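AmbC (Sorangium cellulosum, PDB 5O15) probably dehydrates a polyketide intermediate and then closes it to an oxygen heterocycle, as the bifunctional dehydratase-cyclase domain of ambruticin biosynthesis. Local coordinates at residues His19-Ala24 with Gly38-Val43; Ala96-Val101 with His117-Gly122. All coordinates share one frame; numbering follows the deposited sequence.

Interaction 1: residues His19-Ala24 with Gly38-Val43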
ATOM      1  N   HIS A  19     -12.770   4.437 -11.265  1.00 23.37           N
ATOM      2  CA  HIS A  19     -12.019   4.383 -10.028  1.00 20.21           C
ATOM      3  C   HIS A  19     -12.628   5.376  -9.054  1.00 19.40           C
ATOM      4  O   HIS A  19     -13.073   6.448  -9.475  1.00 22.39           O
ATOM      5  CB  HIS A  19     -10.560   4.776 -10.274  1.00 18.12           C
ATOM      6  CG  HIS A  19      -9.676   4.423  -9.135  1.00 17.11           C
ATOM      7  ND1 HIS A  19      -9.485   5.255  -8.053  1.00 17.76           N
ATOM      8  CD2 HIS A  19      -9.004   3.281  -8.863  1.00 17.62           C
ATOM      9  CE1 HIS A  19      -8.698   4.654  -7.181  1.00 18.53           C
ATOM     10  NE2 HIS A  19      -8.394   3.454  -7.648  1.00 18.06           N
ATOM     11  N   PRO A  20     -12.623   5.083  -7.752  1.00 20.46           N
ATOM     12  CA  PRO A  20     -13.229   6.020  -6.799  1.00 21.79           C
ATOM     13  C   PRO A  20     -12.548   7.352  -6.717  1.00 20.28           C
ATOM     14  O   PRO A  20     -13.191   8.319  -6.292  1.00 23.08           O
ATOM     15  CB  PRO A  20     -13.107   5.291  -5.453  1.00 24.98           C
ATOM     16  CG  PRO A  20     -12.962   3.876  -5.777  1.00 24.99           C
ATOM     17  CD  PRO A  20     -12.319   3.785  -7.118  1.00 22.25           C
ATOM     18  N   TRP A  21     -11.266   7.425  -7.070  1.00 16.48           N
ATOM     19  CA  TRP A  21     -10.447   8.601  -6.837  1.00 16.29           C
ATOM     20  C   TRP A  21      -9.897   9.223  -8.109  1.00 18.74           C
ATOM     21  O   TRP A  21      -9.177  10.232  -8.032  1.00 20.65           O
ATOM     22  CB  TRP A  21      -9.266   8.240  -5.938  1.00 16.10           C
ATOM     23  CG  TRP A  21      -9.625   7.825  -4.547  1.00 15.46           C
ATOM     24  CD1 TRP A  21     -10.784   8.062  -3.872  1.00 16.61           C
ATOM     25  CD2 TRP A  21      -8.787   7.102  -3.658  1.00 15.01           C
ATOM     26  NE1 TRP A  21     -10.713   7.542  -2.602  1.00 17.03           N
ATOM     27  CE2 TRP A  21      -9.483   6.963  -2.452  1.00 15.04           C
ATOM     28  CE3 TRP A  21      -7.499   6.580  -3.758  1.00 15.46           C
ATOM     29  CZ2 TRP A  21      -8.945   6.323  -1.374  1.00 16.16           C
ATOM     30  CZ3 TRP A  21      -6.965   5.942  -2.681  1.00 16.94           C
ATOM     31  CH2 TRP A  21      -7.680   5.818  -1.501  1.00 17.49           C
ATOM     32  N   LEU A  22     -10.152   8.632  -9.262  1.00 19.34           N
ATOM     33  CA  LEU A  22      -9.680   9.165 -10.535  1.00 20.67           C
ATOM     34  C   LEU A  22     -10.883   9.189 -11.451  1.00 23.19           C
ATOM     35  O   LEU A  22     -11.527   8.152 -11.665  1.00 28.05           O
ATOM     36  CB  LEU A  22      -8.542   8.309 -11.101  1.00 22.18           C
ATOM     37  CG  LEU A  22      -7.231   8.304 -10.300  1.00 22.80           C
ATOM     38  CD1 LEU A  22      -6.232   7.307 -10.848  1.00 25.57           C
ATOM     39  CD2 LEU A  22      -6.609   9.657 -10.213  1.00 21.02           C
ATOM     40  N   SER A  23     -11.205  10.384 -11.955  1.00 23.10           N
ATOM     41  CA  SER A  23     -12.409  10.607 -12.739  1.00 27.38           C
ATOM     42  C   SER A  23     -12.116  10.953 -14.185  1.00 25.45           C
ATOM     43  O   SER A  23     -13.048  10.988 -15.002  1.00 28.73           O
ATOM     44  CB  SER A  23     -13.229  11.753 -12.137  1.00 30.49           C
ATOM     45  OG  SER A  23     -12.507  12.962 -12.188  1.00 30.75           O
ATOM     46  N   ALA A  24     -10.867  11.234 -14.531  1.00 23.33           N
ATOM     47  CA  ALA A  24     -10.505  11.516 -15.906  1.00 23.56           C
ATOM     48  C   ALA A  24      -9.169  10.861 -16.182  1.00 22.16           C
ATOM     49  O   ALA A  24      -8.277  10.850 -15.319  1.00 21.67           O
ATOM     50  CB  ALA A  24     -10.455  13.024 -16.164  1.00 25.45           C
ATOM     51  N   GLY A  38      -8.321  13.389 -10.390  1.00 14.67           N
ATOM     52  CA  GLY A  38      -9.449  12.997  -9.580  1.00 16.92           C
ATOM     53  C   GLY A  38      -9.471  13.733  -8.268  1.00 15.74           C
ATOM     54  O   GLY A  38      -8.836  14.776  -8.096  1.00 17.18           O
ATOM     55  N   ARG A  39     -10.249  13.183  -7.342  1.00 18.36           N
ATOM     56  CA  ARG A  39     -10.519  13.845  -6.079  1.00 19.01           C
ATOM     57  C   ARG A  39     -10.654  12.778  -5.010  1.00 17.79           C
ATOM     58  O   ARG A  39     -11.300  11.749  -5.232  1.00 20.04           O
ATOM     59  CB  ARG A  39     -11.854  14.592  -6.140  1.00 25.00           C
ATOM     60  CG  ARG A  39     -12.159  15.485  -4.959  1.00 28.81           C
ATOM     61  CD  ARG A  39     -13.255  16.472  -5.352  1.00 33.23           C
ATOM     62  NE  ARG A  39     -13.743  17.260  -4.223  1.00 37.49           N
ATOM     63  CZ  ARG A  39     -14.674  16.853  -3.365  1.00 38.65           C
ATOM     64  NH1 ARG A  39     -15.227  15.652  -3.493  1.00 38.57           N
ATOM     65  NH2 ARG A  39     -15.054  17.645  -2.370  1.00 40.86           N
ATOM     66  N   LEU A  40     -10.059  13.031  -3.856  1.00 17.32           N
ATOM     67  CA  LEU A  40     -10.152  12.139  -2.707  1.00 17.49           C
ATOM     68  C   LEU A  40     -10.819  12.919  -1.583  1.00 18.26           C
ATOM     69  O   LEU A  40     -10.202  13.809  -0.987  1.00 20.54           O
ATOM     70  CB  LEU A  40      -8.755  11.684  -2.324  1.00 19.42           C
ATOM     71  CG  LEU A  40      -8.668  10.374  -1.575  1.00 21.45           C
ATOM     72  CD1 LEU A  40      -7.218   9.944  -1.467  1.00 22.34           C
ATOM     73  CD2 LEU A  40      -9.312  10.511  -0.221  1.00 22.98           C
ATOM     74  N   SER A  41     -12.083  12.605  -1.313  1.00 19.64           N
ATOM     75  CA  SER A  41     -12.833  13.228  -0.225  1.00 22.42           C
ATOM     76  C   SER A  41     -12.768  12.378   1.037  1.00 21.34           C
ATOM     77  O   SER A  41     -13.049  11.178   0.987  1.00 21.75           O
ATOM     78  CB  SER A  41     -14.300  13.354  -0.613  1.00 24.75           C
ATOM     79  OG  SER A  41     -15.095  13.658   0.514  1.00 25.76           O
ATOM     80  N   THR A  42     -12.414  13.002   2.161  1.00 20.79           N
ATOM     81  CA  THR A  42     -12.407  12.304   3.439  1.00 21.48           C
ATOM     82  C   THR A  42     -13.793  12.251   4.069  1.00 21.69           C
ATOM     83  O   THR A  42     -13.952  11.647   5.139  1.00 23.31           O
ATOM     84  CB  THR A  42     -11.401  12.934   4.419  1.00 21.74           C
ATOM     85  OG1 THR A  42     -11.818  14.267   4.770  1.00 23.55           O
ATOM     86  CG2 THR A  42      -9.958  12.948   3.851  1.00 21.44           C
ATOM     87  N   VAL A  43     -14.783  12.869   3.439  1.00 23.76           N
ATOM     88  CA  VAL A  43     -16.178  12.625   3.777  1.00 27.10           C
ATOM     89  C   VAL A  43     -16.659  11.345   3.113  1.00 27.91           C
ATOM     90  O   VAL A  43     -17.243  10.473   3.764  1.00 30.45           O
ATOM     91  CB  VAL A  43     -17.039  13.835   3.365  1.00 31.21           C
ATOM     92  CG1 VAL A  43     -18.487  13.616   3.758  1.00 32.27           C
ATOM     93  CG2 VAL A  43     -16.498  15.123   3.988  1.00 32.78           C
TER
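L40 lies over one face of the W21 indole. Its CG stands 3.6 Å from the centroid of the five-membered ring of W21, close to the ring normal, a CH-pi contact. CD1 of L40 reaches on over the bond shared by the two rings, 3.9 Å from W21 CE2. L40 carries its CG anti to its own backbone N (chi1 -156°), and this brings the branch over the indole face, while the two side chains run alongside and point the same way. The backbones meet one step back. W21 O accepts a weak, bent bond from R39 N at 3.2 Å (121° at the hydrogen). The same oxygen takes a CA-H...O contact from G38 CA. A CB on G38 would probably clash with W21 O and L22 CA at this backbone position, so glycine lets the chains come this close. The contact sets the loop before strand 24-27 against strand 34-41 of the first half of the double hotdog fold. Next to it, S23 and A24 both pair with S37 in a classic beta bulge. The W21 backbone is held in turn by H19, whose ND1 accepts a hydrogen bond from W21 N at 3.0 Å. E66 bonds H19 NE2 at the far side of that ring. H45 and F207 each meet W21 edge-to-face.

Interaction 2: residues Ala96-Val101 with His117-Gly122; sequences AVTLQV and HSRPDG
T98 N gives the shortest bond, 2.8 Å to R119 O, and the donor sits nearly along the C=O axis (169°). R119 N returns a bond to T98 O at 3.0 Å. Q100 and H117 form the second hydrogen-bonded pair. Q100 N meets H117 O from 34° outside the carbonyl plane, while H117 N approaches Q100 O almost end-on. Between these pairs L99 and S118 are a non-hydrogen-bonded pair, and CA-H...O contacts fill in, such as S118 CA to T98 O at 3.1 Å. This is the antiparallel hairpin of strands 96-103 and 112-120, part of the first hotdog unit of the double hotdog fold. T98, Q100, H117 and R119 project from one face, where W128 touches T98, Q100 and R119. L99 and S118 project from the other, and CD2 of L99 lies 4.0 Å from S118 CB. L99 also packs on L67 of helix 61-75, and S118 OG bonds H131. The H117 ring turns an edge to the backbone, with CD2 3.1 Å from Q100 O, and its NE2 bonds T102. Past the strand end, D121 crosses T98 at about a right angle, and its OD1 lies 3.4 Å from T98 OG1. CG of D121 is anti to its backbone N (chi1 -178°), which lays the carboxylate alongside A96, with OD2 3.9 Å from A96 CB. An alanine at D121 would remove the carboxylate and is likely to leave R39 NE without its long, weak ion pair and A96 CB with less cover.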
ATOM      1  N   ALA A  96     -11.370  17.618   1.041  1.00 25.74           N
ATOM      2  CA  ALA A  96     -10.939  16.822  -0.101  1.00 23.66           C
ATOM      3  C   ALA A  96      -9.636  17.362  -0.654  1.00 23.53           C
ATOM      4  O   ALA A  96      -9.294  18.534  -0.467  1.00 26.08           O
ATOM      5  CB  ALA A  96     -12.010  16.807  -1.191  1.00 25.09           C
ATOM      6  N   VAL A  97      -8.902  16.476  -1.309  1.00 21.35           N
ATOM      7  CA  VAL A  97      -7.730  16.860  -2.073  1.00 21.22           C
ATOM      8  C   VAL A  97      -7.964  16.466  -3.521  1.00 19.58           C
ATOM      9  O   VAL A  97      -8.631  15.476  -3.834  1.00 21.43           O
ATOM     10  CB  VAL A  97      -6.410  16.254  -1.548  1.00 24.44           C
ATOM     11  CG1 VAL A  97      -6.137  16.696  -0.126  1.00 27.91           C
ATOM     12  CG2 VAL A  97      -6.464  14.763  -1.633  1.00 23.61           C
ATOM     13  N   THR A  98      -7.406  17.257  -4.408  1.00 19.69           N
ATOM     14  CA  THR A  98      -7.375  16.923  -5.811  1.00 19.59           C
ATOM     15  C   THR A  98      -6.115  16.107  -6.059  1.00 17.10           C
ATOM     16  O   THR A  98      -5.059  16.377  -5.476  1.00 18.18           O
ATOM     17  CB  THR A  98      -7.356  18.208  -6.658  1.00 23.81           C
ATOM     18  OG1 THR A  98      -8.506  18.993  -6.348  1.00 29.51           O
ATOM     19  CG2 THR A  98      -7.439  17.899  -8.116  1.00 24.76           C
ATOM     20  N   LEU A  99      -6.228  15.121  -6.934  1.00 15.92           N
ATOM     21  CA  LEU A  99      -5.135  14.229  -7.273  1.00 14.65           C
ATOM     22  C   LEU A  99      -4.753  14.392  -8.735  1.00 14.24           C
ATOM     23  O   LEU A  99      -5.592  14.707  -9.594  1.00 15.22           O
ATOM     24  CB  LEU A  99      -5.575  12.777  -7.091  1.00 15.27           C
ATOM     25  CG  LEU A  99      -6.020  12.370  -5.689  1.00 16.31           C
ATOM     26  CD1 LEU A  99      -6.480  10.914  -5.694  1.00 18.18           C
ATOM     27  CD2 LEU A  99      -4.871  12.539  -4.753  1.00 18.24           C
ATOM     28  N   GLN A 100      -3.486  14.093  -9.022  1.00 13.43           N
ATOM     29  CA  GLN A 100      -3.052  14.010 -10.412  1.00 12.53           C
ATOM     30  C   GLN A 100      -2.006  12.919 -10.511  1.00 12.96           C
ATOM     31  O   GLN A 100      -1.082  12.871  -9.695  1.00 15.07           O
ATOM     32  CB  GLN A 100      -2.482  15.332 -10.911  1.00 12.79           C
ATOM     33  CG  GLN A 100      -2.315  15.356 -12.418  1.00 13.46           C
ATOM     34  CD  GLN A 100      -1.887  16.693 -12.941  1.00 13.66           C
ATOM     35  OE1 GLN A 100      -0.828  16.818 -13.564  1.00 14.71           O
ATOM     36  NE2 GLN A 100      -2.714  17.694 -12.725  1.00 14.56           N
ATOM     37  N   VAL A 101      -2.146  12.052 -11.499  1.00 12.15           N
ATOM     38  CA  VAL A 101      -1.110  11.094 -11.829  1.00 12.44           C
ATOM     39  C   VAL A 101      -0.609  11.448 -13.216  1.00 12.28           C
ATOM     40  O   VAL A 101      -1.386  11.489 -14.171  1.00 13.89           O
ATOM     41  CB  VAL A 101      -1.600   9.649 -11.791  1.00 13.74           C
ATOM     42  CG1 VAL A 101      -0.443   8.747 -12.037  1.00 15.39           C
ATOM     43  CG2 VAL A 101      -2.260   9.333 -10.407  1.00 15.22           C
ATOM     44  N   HIS A 117       0.615  13.251  -7.432  1.00 15.34           N
ATOM     45  CA  HIS A 117       0.611  14.570  -6.811  1.00 15.03           C
ATOM     46  C   HIS A 117      -0.752  14.856  -6.218  1.00 14.87           C
ATOM     47  O   HIS A 117      -1.755  14.288  -6.649  1.00 15.06           O
ATOM     48  CB  HIS A 117       0.812  15.620  -7.885  1.00 16.38           C
ATOM     49  CG  HIS A 117       1.726  15.181  -8.959  1.00 21.07           C
ATOM     50  ND1 HIS A 117       3.031  15.546  -8.919  1.00 17.79           N
ATOM     51  CD2 HIS A 117       1.574  14.394 -10.056  1.00 22.59           C
ATOM     52  CE1 HIS A 117       3.654  15.108  -9.996  1.00 24.22           C
ATOM     53  NE2 HIS A 117       2.791  14.384 -10.699  1.00 24.85           N
ATOM     54  N   SER A 118      -0.791  15.802  -5.281  1.00 14.93           N
ATOM     55  CA  SER A 118      -2.068  16.278  -4.785  1.00 15.02           C
ATOM     56  C   SER A 118      -1.993  17.761  -4.503  1.00 16.28           C
ATOM     57  O   SER A 118      -0.916  18.338  -4.389  1.00 17.60           O
ATOM     58  CB  SER A 118      -2.513  15.523  -3.533  1.00 17.93           C
ATOM     59  OG  SER A 118      -1.911  16.059  -2.394  1.00 20.43           O
ATOM     60  N   ARG A 119      -3.167  18.360  -4.380  1.00 16.63           N
ATOM     61  CA  ARG A 119      -3.273  19.732  -3.918  1.00 20.08           C
ATOM     62  C   ARG A 119      -4.585  19.885  -3.166  1.00 22.59           C
ATOM     63  O   ARG A 119      -5.549  19.176  -3.469  1.00 22.17           O
ATOM     64  CB  ARG A 119      -3.186  20.737  -5.077  1.00 25.25           C
ATOM     65  CG  ARG A 119      -4.370  20.763  -6.007  1.00 31.61           C
ATOM     66  CD  ARG A 119      -4.237  21.853  -7.101  1.00 38.16           C
ATOM     67  NE  ARG A 119      -5.504  21.958  -7.818  1.00 44.61           N
ATOM     68  CZ  ARG A 119      -5.659  22.418  -9.053  1.00 49.57           C
ATOM     69  NH1 ARG A 119      -4.623  22.853  -9.770  1.00 49.06           N
ATOM     70  NH2 ARG A 119      -6.880  22.444  -9.572  1.00 52.24           N
ATOM     71  N   PRO A 120      -4.661  20.797  -2.191  1.00 27.13           N
ATOM     72  CA  PRO A 120      -5.925  20.984  -1.470  1.00 31.43           C
ATOM     73  C   PRO A 120      -7.054  21.342  -2.426  1.00 36.15           C
ATOM     74  O   PRO A 120      -6.874  22.109  -3.373  1.00 36.34           O
ATOM     75  CB  PRO A 120      -5.624  22.135  -0.499  1.00 33.09           C
ATOM     76  CG  PRO A 120      -4.148  22.148  -0.345  1.00 31.50           C
ATOM     77  CD  PRO A 120      -3.582  21.644  -1.653  1.00 28.61           C
ATOM     78  N   ASP A 121      -8.226  20.770  -2.170  1.00 40.32           N
ATOM     79  CA  ASP A 121      -9.355  20.919  -3.076  1.00 49.04           C
ATOM     80  C   ASP A 121      -9.940  22.316  -2.932  1.00 55.36           C
ATOM     81  O   ASP A 121     -10.126  22.809  -1.816  1.00 55.69           O
ATOM     82  CB  ASP A 121     -10.404  19.858  -2.739  1.00 51.90           C
ATOM     83  CG  ASP A 121     -11.607  19.898  -3.654  1.00 54.84           C
ATOM     84  OD1 ASP A 121     -11.443  19.693  -4.875  1.00 56.78           O
ATOM     85  OD2 ASP A 121     -12.724  20.108  -3.137  1.00 54.92           O
ATOM     86  N   GLY A 122     -10.206  22.963  -4.065  1.00 60.59           N
ATOM     87  CA  GLY A 122     -10.762  24.302  -4.067  1.00 65.40           C
ATOM     88  C   GLY A 122      -9.750  25.363  -4.453  1.00 69.71           C
ATOM     89  O   GLY A 122     -10.078  26.300  -5.187  1.00 71.06           O
TER

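The two contacts meet at strands 34-41 and 96-103, which are neighbours in the sheet. L40 N to V97 O and G38 O to L99 N are probable hydrogen bonds that join them. Interaction 1 puts a loop against strand 34-41. It has one weak backbone bond and relies on the buried W21 and L40. Interaction 2 is regular strand pairing through backbone bonds, with more surface buried between its segments. Both are partly buried. Their inner side chains L22 and L99 reach L67 of helix 61-75, whereas T98, Q100, H117 and R119 lie on the opposite face from L99. R39 NH2 of interaction 1 packs on A96 CB of interaction 2.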